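Local structure of quinone oxidoreductase (Thermus thermophilus, 1IZ0) at residues Trp4-Leu9 with Leu53-Ile58. The protein binds NADPH and probably uses it to reduce quinones. Numbering follows the deposited sequence.
Sequences WVLKRL and LHPPFI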
loop_
_atom_site.group_PDB
_atom_site.type_symbol
_atom_site.label_atom_id
_atom_site.label_comp_id
_atom_site.label_asym_id
_atom_site.label_seq_id
_atom_site.Cartn_x
_atom_site.Cartn_y
_atom_site.Cartn_z
ATOM N N TRP A 4 15.884 -14.007 6.503
ATOM C CA TRP A 4 16.352 -13.776 5.147
ATOM C C TRP A 4 17.173 -12.499 5.143
ATOM O O TRP A 4 16.745 -11.462 5.659
ATOM C CB TRP A 4 15.180 -13.651 4.169
ATOM C CG TRP A 4 14.510 -14.961 3.877
ATOM C CD1 TRP A 4 13.349 -15.433 4.420
ATOM C CD2 TRP A 4 14.966 -15.971 2.967
ATOM N NE1 TRP A 4 13.050 -16.673 3.902
ATOM C CE2 TRP A 4 14.025 -17.027 3.007
ATOM C CE3 TRP A 4 16.079 -16.085 2.121
ATOM C CZ2 TRP A 4 14.161 -18.185 2.231
ATOM C CZ3 TRP A 4 16.214 -17.242 1.346
ATOM C CH2 TRP A 4 15.256 -18.275 1.409
ATOM N N VAL A 5 18.367 -12.583 4.573
ATOM C CA VAL A 5 19.248 -11.432 4.517
ATOM C C VAL A 5 19.695 -11.162 3.095
ATOM O O VAL A 5 19.990 -12.087 2.338
ATOM C CB VAL A 5 20.494 -11.649 5.399
ATOM C CG1 VAL A 5 21.376 -10.405 5.371
ATOM C CG2 VAL A 5 20.065 -11.954 6.826
ATOM N N LEU A 6 19.728 -9.885 2.740
ATOM C CA LEU A 6 20.155 -9.453 1.417
ATOM C C LEU A 6 21.543 -8.849 1.634
ATOM O O LEU A 6 21.677 -7.795 2.254
ATOM C CB LEU A 6 19.168 -8.409 0.880
ATOM C CG LEU A 6 19.172 -7.907 -0.576
ATOM C CD1 LEU A 6 20.088 -6.725 -0.708
ATOM C CD2 LEU A 6 19.552 -9.024 -1.528
ATOM N N LYS A 7 22.576 -9.531 1.149
ATOM C CA LYS A 7 23.945 -9.052 1.319
ATOM C C LYS A 7 24.425 -8.106 0.224
ATOM O O LYS A 7 25.395 -7.371 0.412
ATOM C CB LYS A 7 24.896 -10.247 1.448
ATOM C CG LYS A 7 24.668 -11.026 2.739
ATOM C CD LYS A 7 25.566 -12.244 2.859
ATOM C CE LYS A 7 25.320 -12.956 4.184
ATOM N NZ LYS A 7 26.125 -14.205 4.300
ATOM N N ARG A 8 23.749 -8.112 -0.917
ATOM C CA ARG A 8 24.134 -7.229 -2.012
ATOM C C ARG A 8 22.912 -6.743 -2.783
ATOM O O ARG A 8 22.007 -7.523 -3.092
ATOM C CB ARG A 8 25.081 -7.944 -2.991
ATOM C CG ARG A 8 26.396 -8.454 -2.395
ATOM C CD ARG A 8 27.304 -9.016 -3.490
ATOM N NE ARG A 8 26.617 -10.045 -4.268
ATOM C CZ ARG A 8 26.390 -11.282 -3.835
ATOM N NH1 ARG A 8 26.810 -11.652 -2.630
ATOM N NH2 ARG A 8 25.725 -12.139 -4.597
ATOM N N LEU A 9 22.887 -5.451 -3.089
ATOM C CA LEU A 9 21.791 -4.887 -3.857
ATOM C C LEU A 9 21.776 -5.615 -5.197
ATOM O O LEU A 9 22.827 -5.851 -5.795
ATOM C CB LEU A 9 22.022 -3.387 -4.068
ATOM C CG LEU A 9 21.308 -2.398 -3.132
ATOM C CD1 LEU A 9 21.078 -2.994 -1.770
ATOM C CD2 LEU A 9 22.126 -1.121 -3.041
ATOM N N LEU A 53 18.605 1.705 2.128
ATOM C CA LEU A 53 19.112 0.862 3.200
ATOM C C LEU A 53 20.438 0.262 2.732
ATOM O O LEU A 53 20.545 -0.211 1.597
ATOM C CB LEU A 53 18.109 -0.253 3.516
ATOM C CG LEU A 53 17.677 -0.380 4.979
ATOM C CD1 LEU A 53 18.884 -0.695 5.850
ATOM C CD2 LEU A 53 17.029 0.925 5.432
ATOM N N HIS A 54 21.445 0.296 3.596
ATOM C CA HIS A 54 22.758 -0.251 3.268
ATOM C C HIS A 54 22.853 -1.713 3.670
ATOM O O HIS A 54 22.650 -2.055 4.827
ATOM C CB HIS A 54 23.858 0.529 3.995
ATOM C CG HIS A 54 24.013 1.940 3.522
ATOM N ND1 HIS A 54 24.671 2.902 4.258
ATOM C CD2 HIS A 54 23.601 2.553 2.387
ATOM C CE1 HIS A 54 24.655 4.047 3.597
ATOM N NE2 HIS A 54 24.011 3.861 2.458
ATOM N N PRO A 55 23.153 -2.600 2.712
ATOM C CA PRO A 55 23.268 -4.023 3.040
ATOM C C PRO A 55 24.425 -4.237 4.012
ATOM O O PRO A 55 25.328 -3.411 4.100
ATOM C CB PRO A 55 23.540 -4.664 1.684
ATOM C CG PRO A 55 22.795 -3.777 0.747
ATOM C CD PRO A 55 23.151 -2.401 1.252
ATOM N N PRO A 56 24.408 -5.350 4.756
ATOM C CA PRO A 56 23.348 -6.360 4.688
ATOM C C PRO A 56 22.134 -5.966 5.524
ATOM O O PRO A 56 22.254 -5.214 6.492
ATOM C CB PRO A 56 24.035 -7.614 5.217
ATOM C CG PRO A 56 24.977 -7.065 6.235
ATOM C CD PRO A 56 25.552 -5.837 5.549
ATOM N N PHE A 57 20.961 -6.453 5.130
ATOM C CA PHE A 57 19.745 -6.166 5.879
ATOM C C PHE A 57 18.654 -7.184 5.596
ATOM O O PHE A 57 18.640 -7.833 4.551
ATOM C CB PHE A 57 19.230 -4.741 5.592
ATOM C CG PHE A 57 18.719 -4.528 4.189
ATOM C CD1 PHE A 57 19.476 -3.820 3.260
ATOM C CD2 PHE A 57 17.456 -4.991 3.811
ATOM C CE1 PHE A 57 18.984 -3.571 1.979
ATOM C CE2 PHE A 57 16.953 -4.751 2.538
ATOM C CZ PHE A 57 17.720 -4.036 1.617
ATOM N N ILE A 58 17.745 -7.320 6.548
ATOM C CA ILE A 58 16.632 -8.248 6.443
ATOM C C ILE A 58 15.460 -7.524 5.793
ATOM O O ILE A 58 14.925 -6.577 6.364
ATOM C CB ILE A 58 16.205 -8.725 7.843
ATOM C CG1 ILE A 58 17.387 -9.416 8.528
ATOM C CG2 ILE A 58 14.992 -9.646 7.747
ATOM C CD1 ILE A 58 17.161 -9.682 10.006
#
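Val5 holds CG1 anti to its backbone N (chi1 -178°), which lays this methyl beside Pro56, CG1 to CB 3.9 Å, the two side chains pointing the same way; CG2 is left to meet Ile58 CG1 at 4.1 Å. Ile58 in turn places CG2 anti to its own N, where the methyl lies 3.3 Å from Trp4 O, a carbonyl that also takes a CA-H...O contact from Ile58 CA. Next to these contacts, Leu6 and Phe57 form a single antiparallel bridge of the hydrogen-bonded kind. Leu6 N gives a nearly straight bond to Phe57 O (2.9 Å, 171° at the hydrogen), whereas the return bond from Phe57 N to Leu6 O is longer, 3.3 Å, and more bent. Pro56 CA also makes a CA-H...O contact with Leu6 O, so that carbonyl receives one N-H and, more weakly, one C-H. Leu6 CD1 approaches the Phe57 ring obliquely, 4.3 Å from CZ, while Leu53 CB covers one ring face near its rim. The contact thus joins strand 2-6, whose Val5 pairs with Glu14 of strand 13-17, to the loop preceding strand 62-67 in the GroES-like domain. Pro56, preceded by a cis peptide bond, has no N-H to offer, which probably helps limit the pairing to one bridge.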